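Local coordinates for leucyl-trna synthetase (Plasmodium knowlesi, PDB 5FOF), which attaches leucine to its cognate tRNA and, through the editing domain present here, probably hydrolyses wrongly charged tRNA, at residues L107-Q112 against V122-T127; N137-S142 against Q152-M157; L225-R230 against I273-D278. All coordinates share one frame; numbering follows the deposited sequence.

The three contacts follow one another along the chain of the editing domain, each closing before the next opens. Contacts 1 and 2 are neighbours, with centres 7 Å apart: segments 107-112 and 137-142 lie on strands 102-108 and 137-141, which pair antiparallel in the large mixed sheet. Phe109, just past the first strand, also touches loop 152-157 through a backbone bond to Val154, so the two contacts form one packed region. Contact 3 lies on the opposite side of the chain's centre, its centre about 33 Å from that of contact 2 and about 40 Å from that of contact 1. There it joins helix 219-230 to loop 273-278, as a separate packing site.

Contact 1: residues L107-Q112 against V122-T127; sequences LGFNKQ and VNNVMT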
loop_
_atom_site.group_PDB
_atom_site.type_symbol
_atom_site.label_atom_id
_atom_site.label_comp_id
_atom_site.label_asym_id
_atom_site.label_seq_id
_atom_site.Cartn_x
_atom_site.Cartn_y
_atom_site.Cartn_z
ATOM N N LEU A 107 -11.182 -6.814 9.578
ATOM C CA LEU A 107 -11.954 -7.491 8.557
ATOM C C LEU A 107 -12.760 -6.453 7.796
ATOM O O LEU A 107 -13.308 -5.538 8.393
ATOM C CB LEU A 107 -12.906 -8.475 9.217
ATOM C CG LEU A 107 -12.244 -9.669 9.893
ATOM C CD1 LEU A 107 -13.222 -10.381 10.806
ATOM C CD2 LEU A 107 -11.712 -10.636 8.847
ATOM N N GLY A 108 -12.835 -6.602 6.479
ATOM C CA GLY A 108 -13.642 -5.715 5.638
ATOM C C GLY A 108 -14.171 -6.391 4.396
ATOM O O GLY A 108 -14.012 -7.602 4.207
ATOM N N PHE A 109 -14.765 -5.580 3.526
ATOM C CA PHE A 109 -15.526 -6.070 2.378
ATOM C C PHE A 109 -14.665 -6.051 1.132
ATOM O O PHE A 109 -13.677 -5.307 1.082
ATOM C CB PHE A 109 -16.747 -5.196 2.188
ATOM C CG PHE A 109 -17.557 -5.007 3.444
ATOM C CD1 PHE A 109 -18.215 -6.073 4.025
ATOM C CD2 PHE A 109 -17.664 -3.771 4.031
ATOM C CE1 PHE A 109 -18.977 -5.901 5.169
ATOM C CE2 PHE A 109 -18.416 -3.581 5.185
ATOM C CZ PHE A 109 -19.077 -4.649 5.752
ATOM N N ASN A 110 -15.039 -6.873 0.144
ATOM C CA ASN A 110 -14.315 -6.961 -1.144
ATOM C C ASN A 110 -14.597 -5.769 -2.077
ATOM O O ASN A 110 -13.707 -5.310 -2.807
ATOM C CB ASN A 110 -14.651 -8.272 -1.873
ATOM C CG ASN A 110 -13.556 -8.704 -2.832
ATOM O OD1 ASN A 110 -12.442 -9.012 -2.408
ATOM N ND2 ASN A 110 -13.862 -8.734 -4.131
ATOM N N LYS A 111 -15.848 -5.306 -2.043
ATOM C CA LYS A 111 -16.338 -4.116 -2.738
ATOM C C LYS A 111 -16.943 -3.191 -1.674
ATOM O O LYS A 111 -17.397 -3.679 -0.651
ATOM C CB LYS A 111 -17.422 -4.571 -3.731
ATOM C CG LYS A 111 -17.983 -3.501 -4.663
ATOM C CD LYS A 111 -19.395 -3.838 -5.158
ATOM C CE LYS A 111 -20.147 -2.579 -5.600
ATOM N NZ LYS A 111 -21.613 -2.795 -5.779
ATOM N N GLN A 112 -16.950 -1.873 -1.903
ATOM C CA GLN A 112 -17.532 -0.903 -0.952
ATOM C C GLN A 112 -19.035 -1.137 -0.772
ATOM O O GLN A 112 -19.778 -1.196 -1.749
ATOM C CB GLN A 112 -17.301 0.548 -1.409
ATOM C CG GLN A 112 -15.839 0.983 -1.412
ATOM C CD GLN A 112 -15.598 2.428 -1.870
ATOM O OE1 GLN A 112 -16.301 3.355 -1.454
ATOM N NE2 GLN A 112 -14.584 2.624 -2.723
ATOM N N VAL A 122 -22.283 6.608 5.824
ATOM C CA VAL A 122 -22.262 5.165 5.579
ATOM C C VAL A 122 -21.859 4.462 6.888
ATOM O O VAL A 122 -20.968 4.918 7.612
ATOM C CB VAL A 122 -21.316 4.790 4.405
ATOM C CG1 VAL A 122 -21.279 3.282 4.175
ATOM C CG2 VAL A 122 -21.736 5.499 3.120
ATOM N N ASN A 123 -22.543 3.362 7.185
ATOM C CA ASN A 123 -22.353 2.635 8.436
ATOM C C ASN A 123 -22.887 1.199 8.362
ATOM O O ASN A 123 -24.101 0.950 8.365
ATOM C CB ASN A 123 -23.020 3.387 9.590
ATOM C CG ASN A 123 -24.501 3.617 9.355
ATOM O OD1 ASN A 123 -24.894 4.208 8.343
ATOM N ND2 ASN A 123 -25.334 3.124 10.268
ATOM N N ASN A 124 -21.960 0.257 8.290
ATOM C CA ASN A 124 -22.297 -1.149 8.251
ATOM C C ASN A 124 -22.082 -1.755 9.642
ATOM O O ASN A 124 -21.164 -2.549 9.862
ATOM C CB ASN A 124 -21.485 -1.840 7.162
ATOM C CG ASN A 124 -21.649 -1.166 5.816
ATOM O OD1 ASN A 124 -22.456 -1.593 4.982
ATOM N ND2 ASN A 124 -20.912 -0.083 5.610
ATOM N N VAL A 125 -22.960 -1.359 10.568
ATOM C CA VAL A 125 -22.875 -1.775 11.962
ATOM C C VAL A 125 -23.205 -3.261 12.050
ATOM O O VAL A 125 -24.286 -3.692 11.647
ATOM C CB VAL A 125 -23.811 -0.953 12.878
ATOM C CG1 VAL A 125 -23.761 -1.465 14.325
ATOM C CG2 VAL A 125 -23.438 0.528 12.814
ATOM N N MET A 126 -22.249 -4.028 12.565
ATOM C CA MET A 126 -22.342 -5.476 12.651
ATOM C C MET A 126 -21.839 -5.982 14.006
ATOM O O MET A 126 -21.061 -5.308 14.674
ATOM C CB MET A 126 -21.509 -6.086 11.535
ATOM C CG MET A 126 -22.083 -5.864 10.150
ATOM S SD MET A 126 -21.295 -6.894 8.900
ATOM C CE MET A 126 -21.902 -6.068 7.439
ATOM N N THR A 127 -22.303 -7.162 14.414
ATOM C CA THR A 127 -21.747 -7.852 15.586
ATOM C C THR A 127 -20.479 -8.609 15.213
ATOM O O THR A 127 -20.252 -8.898 14.038
ATOM C CB THR A 127 -22.734 -8.865 16.166
ATOM O OG1 THR A 127 -23.129 -9.765 15.129
ATOM C CG2 THR A 127 -23.954 -8.157 16.750
#
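Phe109 points its ring at segment 122-127, where it meets Met126 of strand 125-126 and Asn124. Phe109 and Met126 approach each other from opposite directions. The methionine chain is extended beyond CG and delivers its terminal methyl to the far end of the ring: Met126 CE lies 3.6 Å from Phe109 CZ and 3.7 Å from Phe109 CE1, close to the ring plane. This is a methyl-to-edge contact, in which CE rather than the sulfur does the touching. In both residues CG is turned away from the carbonyl carbon and sits beside the backbone N (chi1 -51° in Phe109, -69° in Met126).

Asn124 comes obliquely to the CZ and CE2 end of the ring. Its CB lies 4.0 Å from Phe109 CZ, and its CG 4.1 Å from Phe109 CE2, so the base of the side chain makes the contact. The amide plane is turned 62° from the ring, and the asparagine runs past the phenylalanine instead of stacking on it. At the polar end, ND2 is bonded to the carbonyl of Arg113.

The contact therefore bridges two parts of the fold through van der Waals packing. Phe109 stands just past the end of strand 102-108 in the large sheet, and Pro156 also touches it. Across from it, Asn124 and Met126 both bond through their backbones to Met157 of strand 157-158, the parallel partner of strand 125-126, while Met126 also leans on Ile131 and Ser134 of helix 128-134.

Contact 2: residues N137-S142 against Q152-M157; sequences NVYICS and QGVIPM
One tyrosine, Tyr139, carries the strand's side of this buried contact, offering carbons to Val154 and Ile155 while its hydroxyl is engaged by Asn137 of the same strand and by Phe109. Val154 approaches at about a right angle, bringing CG1 to 3.6 Å from Tyr139 CE2. With chi1 at -179°, that methyl is swung opposite the valine's own backbone N. Ile155 is farther off: its CG2 reaches the ring edge near the plane, 4.2 Å from Tyr139 CD2.

Asn137, two residues earlier, holds the ring in another way. Its CB sits 3.7 Å above one face, offset toward the rim, and its ND2 donates to Tyr139 OH at 3.0 Å and 160°, with the hydroxyl nearly in the amide plane. Phe326 of strand 325-328 touches both Tyr139 and Val154. Loop 152-157 leaves helix 143-151 through a Schellman motif, in which Gly153, with positive phi, is the C-prime residue.

The tyrosine side chain is used in two ways. Its ring carbons pack against branched aliphatic groups, whereas the buried hydroxyl is satisfied by Asn137 and probably by the carbonyl of Phe109, just past the adjacent strand, at a modelled distance too short to be relied on in detail.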
loop_
_atom_site.group_PDB
_atom_site.type_symbol
_atom_site.label_atom_id
_atom_site.label_comp_id
_atom_site.label_asym_id
_atom_site.label_seq_id
_atom_site.Cartn_x
_atom_site.Cartn_y
_atom_site.Cartn_z
ATOM N N ASN A 137 -12.287 -10.654 3.482
ATOM C CA ASN A 137 -10.958 -10.084 3.376
ATOM C C ASN A 137 -10.449 -9.625 4.732
ATOM O O ASN A 137 -11.187 -8.993 5.484
ATOM C CB ASN A 137 -10.986 -8.883 2.425
ATOM C CG ASN A 137 -11.056 -9.284 0.959
ATOM O OD1 ASN A 137 -11.184 -10.459 0.623
ATOM N ND2 ASN A 137 -10.959 -8.293 0.073
ATOM N N VAL A 138 -9.195 -9.963 5.037
ATOM C CA VAL A 138 -8.495 -9.452 6.208
ATOM C C VAL A 138 -7.654 -8.304 5.704
ATOM O O VAL A 138 -6.744 -8.521 4.899
ATOM C CB VAL A 138 -7.564 -10.514 6.856
ATOM C CG1 VAL A 138 -6.754 -9.906 7.994
ATOM C CG2 VAL A 138 -8.376 -11.693 7.363
ATOM N N TYR A 139 -7.961 -7.090 6.148
ATOM C CA TYR A 139 -7.202 -5.927 5.711
ATOM C C TYR A 139 -6.205 -5.516 6.769
ATOM O O TYR A 139 -6.475 -5.617 7.965
ATOM C CB TYR A 139 -8.093 -4.738 5.363
ATOM C CG TYR A 139 -8.932 -4.917 4.129
ATOM C CD1 TYR A 139 -8.367 -5.337 2.931
ATOM C CD2 TYR A 139 -10.287 -4.622 4.146
ATOM C CE1 TYR A 139 -9.141 -5.513 1.797
ATOM C CE2 TYR A 139 -11.065 -4.779 3.016
ATOM C CZ TYR A 139 -10.491 -5.226 1.845
ATOM O OH TYR A 139 -11.266 -5.390 0.728
ATOM N N ILE A 140 -5.064 -5.035 6.290
ATOM C CA ILE A 140 -4.005 -4.486 7.109
ATOM C C ILE A 140 -3.799 -3.034 6.663
ATOM O O ILE A 140 -3.591 -2.769 5.470
ATOM C CB ILE A 140 -2.700 -5.296 6.933
ATOM C CG1 ILE A 140 -2.980 -6.782 7.162
ATOM C CG2 ILE A 140 -1.612 -4.803 7.887
ATOM C CD1 ILE A 140 -1.758 -7.665 7.196
ATOM N N CYS A 141 -3.833 -2.110 7.625
ATOM C CA CYS A 141 -3.686 -0.694 7.353
ATOM C C CYS A 141 -3.438 0.114 8.607
ATOM O O CYS A 141 -3.703 -0.357 9.706
ATOM C CB CYS A 141 -4.967 -0.175 6.742
ATOM S SG CYS A 141 -6.333 -0.407 7.857
ATOM N N SER A 142 -2.979 1.354 8.412
ATOM C CA SER A 142 -2.733 2.299 9.502
ATOM C C SER A 142 -3.967 2.639 10.309
ATOM O O SER A 142 -5.104 2.494 9.837
ATOM C CB SER A 142 -2.176 3.608 8.975
ATOM O OG SER A 142 -3.143 4.296 8.198
ATOM N N GLN A 152 -16.252 5.112 4.315
ATOM C CA GLN A 152 -16.338 4.864 2.867
ATOM C C GLN A 152 -16.786 3.430 2.524
ATOM O O GLN A 152 -16.672 2.993 1.375
ATOM C CB GLN A 152 -15.019 5.246 2.195
ATOM C CG GLN A 152 -14.811 6.754 2.241
ATOM C CD GLN A 152 -13.404 7.187 1.895
ATOM O OE1 GLN A 152 -13.176 7.849 0.875
ATOM N NE2 GLN A 152 -12.450 6.821 2.738
ATOM N N GLY A 153 -17.296 2.712 3.531
ATOM C CA GLY A 153 -17.920 1.416 3.346
ATOM C C GLY A 153 -17.037 0.203 3.141
ATOM O O GLY A 153 -17.571 -0.870 2.829
ATOM N N VAL A 154 -15.718 0.344 3.324
ATOM C CA VAL A 154 -14.764 -0.763 3.079
ATOM C C VAL A 154 -14.702 -1.743 4.248
ATOM O O VAL A 154 -14.433 -2.925 4.030
ATOM C CB VAL A 154 -13.326 -0.276 2.746
ATOM C CG1 VAL A 154 -12.372 -1.443 2.464
ATOM C CG2 VAL A 154 -13.345 0.639 1.538
ATOM N N ILE A 155 -14.929 -1.252 5.468
ATOM C CA ILE A 155 -14.987 -2.091 6.664
ATOM C C ILE A 155 -16.233 -1.786 7.471
ATOM O O ILE A 155 -16.721 -0.643 7.464
ATOM C CB ILE A 155 -13.733 -1.926 7.565
ATOM C CG1 ILE A 155 -13.662 -0.543 8.229
ATOM C CG2 ILE A 155 -12.467 -2.181 6.758
ATOM C CD1 ILE A 155 -12.377 -0.283 9.003
ATOM N N PRO A 156 -16.749 -2.799 8.201
ATOM C CA PRO A 156 -17.889 -2.578 9.096
ATOM C C PRO A 156 -17.474 -1.932 10.404
ATOM O O PRO A 156 -16.284 -1.889 10.730
ATOM C CB PRO A 156 -18.378 -3.998 9.372
ATOM C CG PRO A 156 -17.135 -4.827 9.340
ATOM C CD PRO A 156 -16.189 -4.156 8.374
ATOM N N MET A 157 -18.462 -1.453 11.157
ATOM C CA MET A 157 -18.257 -1.005 12.539
ATOM C C MET A 157 -18.805 -2.070 13.483
ATOM O O MET A 157 -19.810 -2.704 13.168
ATOM C CB MET A 157 -18.941 0.338 12.770
ATOM C CG MET A 157 -18.718 1.331 11.642
ATOM S SD MET A 157 -18.935 3.039 12.170
ATOM C CE MET A 157 -19.531 3.709 10.621
#

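Contact 3: residues L225-R230 against I273-D278; sequences LQDIRR and ISSYKD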
loop_
_atom_site.group_PDB
_atom_site.type_symbol
_atom_site.label_atom_id
_atom_site.label_comp_id
_atom_site.label_asym_id
_atom_site.label_seq_id
_atom_site.Cartn_x
_atom_site.Cartn_y
_atom_site.Cartn_z
ATOM N N LEU A 225 15.553 1.402 -1.938
ATOM C CA LEU A 225 16.110 0.143 -2.438
ATOM C C LEU A 225 17.643 0.102 -2.453
ATOM O O LEU A 225 18.232 -0.907 -2.071
ATOM C CB LEU A 225 15.581 -0.183 -3.843
ATOM C CG LEU A 225 14.422 -1.179 -3.936
ATOM C CD1 LEU A 225 14.029 -1.365 -5.393
ATOM C CD2 LEU A 225 14.791 -2.527 -3.312
ATOM N N GLN A 226 18.273 1.190 -2.899
ATOM C CA GLN A 226 19.749 1.303 -2.931
ATOM C C GLN A 226 20.362 1.143 -1.554
ATOM O O GLN A 226 21.283 0.353 -1.362
ATOM C CB GLN A 226 20.184 2.644 -3.528
ATOM C CG GLN A 226 20.040 2.724 -5.045
ATOM C CD GLN A 226 21.004 1.818 -5.804
ATOM O OE1 GLN A 226 21.986 1.314 -5.252
ATOM N NE2 GLN A 226 20.724 1.614 -7.077
ATOM N N ASP A 227 19.837 1.892 -0.594
ATOM C CA ASP A 227 20.256 1.754 0.796
ATOM C C ASP A 227 20.146 0.320 1.280
ATOM O O ASP A 227 21.072 -0.179 1.896
ATOM C CB ASP A 227 19.449 2.679 1.728
ATOM C CG ASP A 227 19.929 4.115 1.690
ATOM O OD1 ASP A 227 20.422 4.566 0.634
ATOM O OD2 ASP A 227 19.794 4.796 2.727
ATOM N N ILE A 228 19.019 -0.330 1.000
ATOM C CA ILE A 228 18.775 -1.695 1.479
ATOM C C ILE A 228 19.740 -2.700 0.824
ATOM O O ILE A 228 20.212 -3.606 1.479
ATOM C CB ILE A 228 17.301 -2.110 1.276
ATOM C CG1 ILE A 228 16.399 -1.319 2.223
ATOM C CG2 ILE A 228 17.102 -3.606 1.528
ATOM C CD1 ILE A 228 14.921 -1.353 1.867
ATOM N N ARG A 229 20.017 -2.522 -0.461
ATOM C CA ARG A 229 20.983 -3.347 -1.176
ATOM C C ARG A 229 22.394 -3.047 -0.670
ATOM O O ARG A 229 23.104 -3.963 -0.272
ATOM C CB ARG A 229 20.876 -3.129 -2.697
ATOM C CG ARG A 229 19.606 -3.697 -3.305
ATOM C CD ARG A 229 19.368 -3.197 -4.725
ATOM N NE ARG A 229 18.087 -3.673 -5.254
ATOM C CZ ARG A 229 17.630 -3.444 -6.487
ATOM N NH1 ARG A 229 18.353 -2.733 -7.351
ATOM N NH2 ARG A 229 16.447 -3.939 -6.873
ATOM N N ARG A 230 22.776 -1.770 -0.644
ATOM C CA ARG A 230 24.046 -1.329 -0.032
ATOM C C ARG A 230 24.317 -1.934 1.361
ATOM O O ARG A 230 25.469 -2.147 1.711
ATOM C CB ARG A 230 24.095 0.204 0.051
ATOM C CG ARG A 230 25.433 0.792 0.496
ATOM C CD ARG A 230 25.449 2.321 0.444
ATOM N NE ARG A 230 24.819 2.965 1.606
ATOM C CZ ARG A 230 25.360 3.074 2.829
ATOM N NH1 ARG A 230 26.562 2.565 3.119
ATOM N NH2 ARG A 230 24.683 3.695 3.792
ATOM N N ILE A 273 21.800 12.080 -4.670
ATOM C CA ILE A 273 21.180 11.577 -3.452
ATOM C C ILE A 273 22.068 10.433 -2.953
ATOM O O ILE A 273 22.540 9.621 -3.752
ATOM C CB ILE A 273 19.728 11.076 -3.700
ATOM C CG1 ILE A 273 18.827 12.163 -4.335
ATOM C CG2 ILE A 273 19.102 10.572 -2.405
ATOM C CD1 ILE A 273 18.394 13.275 -3.394
ATOM N N SER A 274 22.324 10.416 -1.646
ATOM C CA SER A 274 23.178 9.415 -0.990
ATOM C C SER A 274 22.412 8.482 -0.049
ATOM O O SER A 274 22.987 7.505 0.460
ATOM C CB SER A 274 24.261 10.123 -0.160
ATOM O OG SER A 274 25.049 10.988 -0.958
ATOM N N SER A 275 21.139 8.797 0.201
ATOM C CA SER A 275 20.332 8.130 1.227
ATOM C C SER A 275 18.857 8.462 0.995
ATOM O O SER A 275 18.545 9.537 0.495
ATOM C CB SER A 275 20.773 8.607 2.618
ATOM O OG SER A 275 20.060 7.975 3.659
ATOM N N TYR A 276 17.950 7.557 1.359
ATOM C CA TYR A 276 16.516 7.861 1.240
ATOM C C TYR A 276 16.029 8.792 2.376
ATOM O O TYR A 276 14.862 9.203 2.371
ATOM C CB TYR A 276 15.659 6.583 1.098
ATOM C CG TYR A 276 15.318 5.868 2.383
ATOM C CD1 TYR A 276 14.158 6.183 3.076
ATOM C CD2 TYR A 276 16.139 4.859 2.893
ATOM C CE1 TYR A 276 13.833 5.545 4.259
ATOM C CE2 TYR A 276 15.818 4.203 4.077
ATOM C CZ TYR A 276 14.661 4.560 4.761
ATOM O OH TYR A 276 14.296 3.936 5.938
ATOM N N LYS A 277 16.921 9.100 3.331
ATOM C CA LYS A 277 16.711 10.143 4.353
ATOM C C LYS A 277 17.274 11.515 3.973
ATOM O O LYS A 277 16.889 12.500 4.581
ATOM C CB LYS A 277 17.308 9.713 5.693
ATOM C CG LYS A 277 16.533 8.606 6.387
ATOM C CD LYS A 277 17.445 7.747 7.244
ATOM C CE LYS A 277 16.654 6.673 7.965
ATOM N NZ LYS A 277 17.541 5.659 8.599
ATOM N N ASP A 278 18.180 11.595 2.999
ATOM C CA ASP A 278 18.622 12.890 2.482
ATOM C C ASP A 278 17.458 13.878 2.509
ATOM O O ASP A 278 16.460 13.696 1.799
ATOM C CB ASP A 278 19.126 12.788 1.032
ATOM C CG ASP A 278 20.630 12.531 0.927
ATOM O OD1 ASP A 278 21.186 11.761 1.742
ATOM O OD2 ASP A 278 21.251 13.090 -0.017
#
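Asp227 projects from helix 219-230 into the loop 273-278, and its carboxylate is the centre of the contact, with Tyr276 and Ser275 as its main partners. The loop connects helices 263-270 and 281-295, so the contact ties that connection to helix 219-230. CB points toward the loop. OD2 makes the polar contact, receiving a weak hydrogen bond from Ser275 OG at 3.3 Å and lying 3.6 Å from Tyr276 N, while OD1 only packs, 3.6 Å from Ser275 CA.

Tyr276 buries the next largest area. Its ring comes obliquely to the carboxylate, with the two planes 65° apart, and the nearest ring atom is CD2, 3.7 Å from Asp227 OD2. The tyrosine's CG is wedged between its backbone N and carbonyl carbon (chi1 82°), a torsion that sets the ring beside the helix, where Ala223 and Cys224 also touch it. The phenol oxygen is bonded to Thr200 OG1.

Ser275 takes part in the loop's own bonding. Its OG, placed opposite the backbone N (chi1 -178°), gives its weak bond to Asp227 and takes another weak one from Lys277 N, at 3.4 Å. A backbone bond from Asp278 N to Ser275 O and a weak one from Ser274 N to the carboxylate of Asp278 help to close the turn.

Chemically, the junction rests on one weak hydrogen bond from Ser275 OG and on close packing of the aspartate against Tyr276. Lys277 NZ lies 6.3 Å from Asp227 OD2, too far for a salt bridge; its positive charge, together with the nearby Ser275 hydroxyl, may slightly favour the ionised form of the aspartate, although solvent around the exposed lysine would screen it.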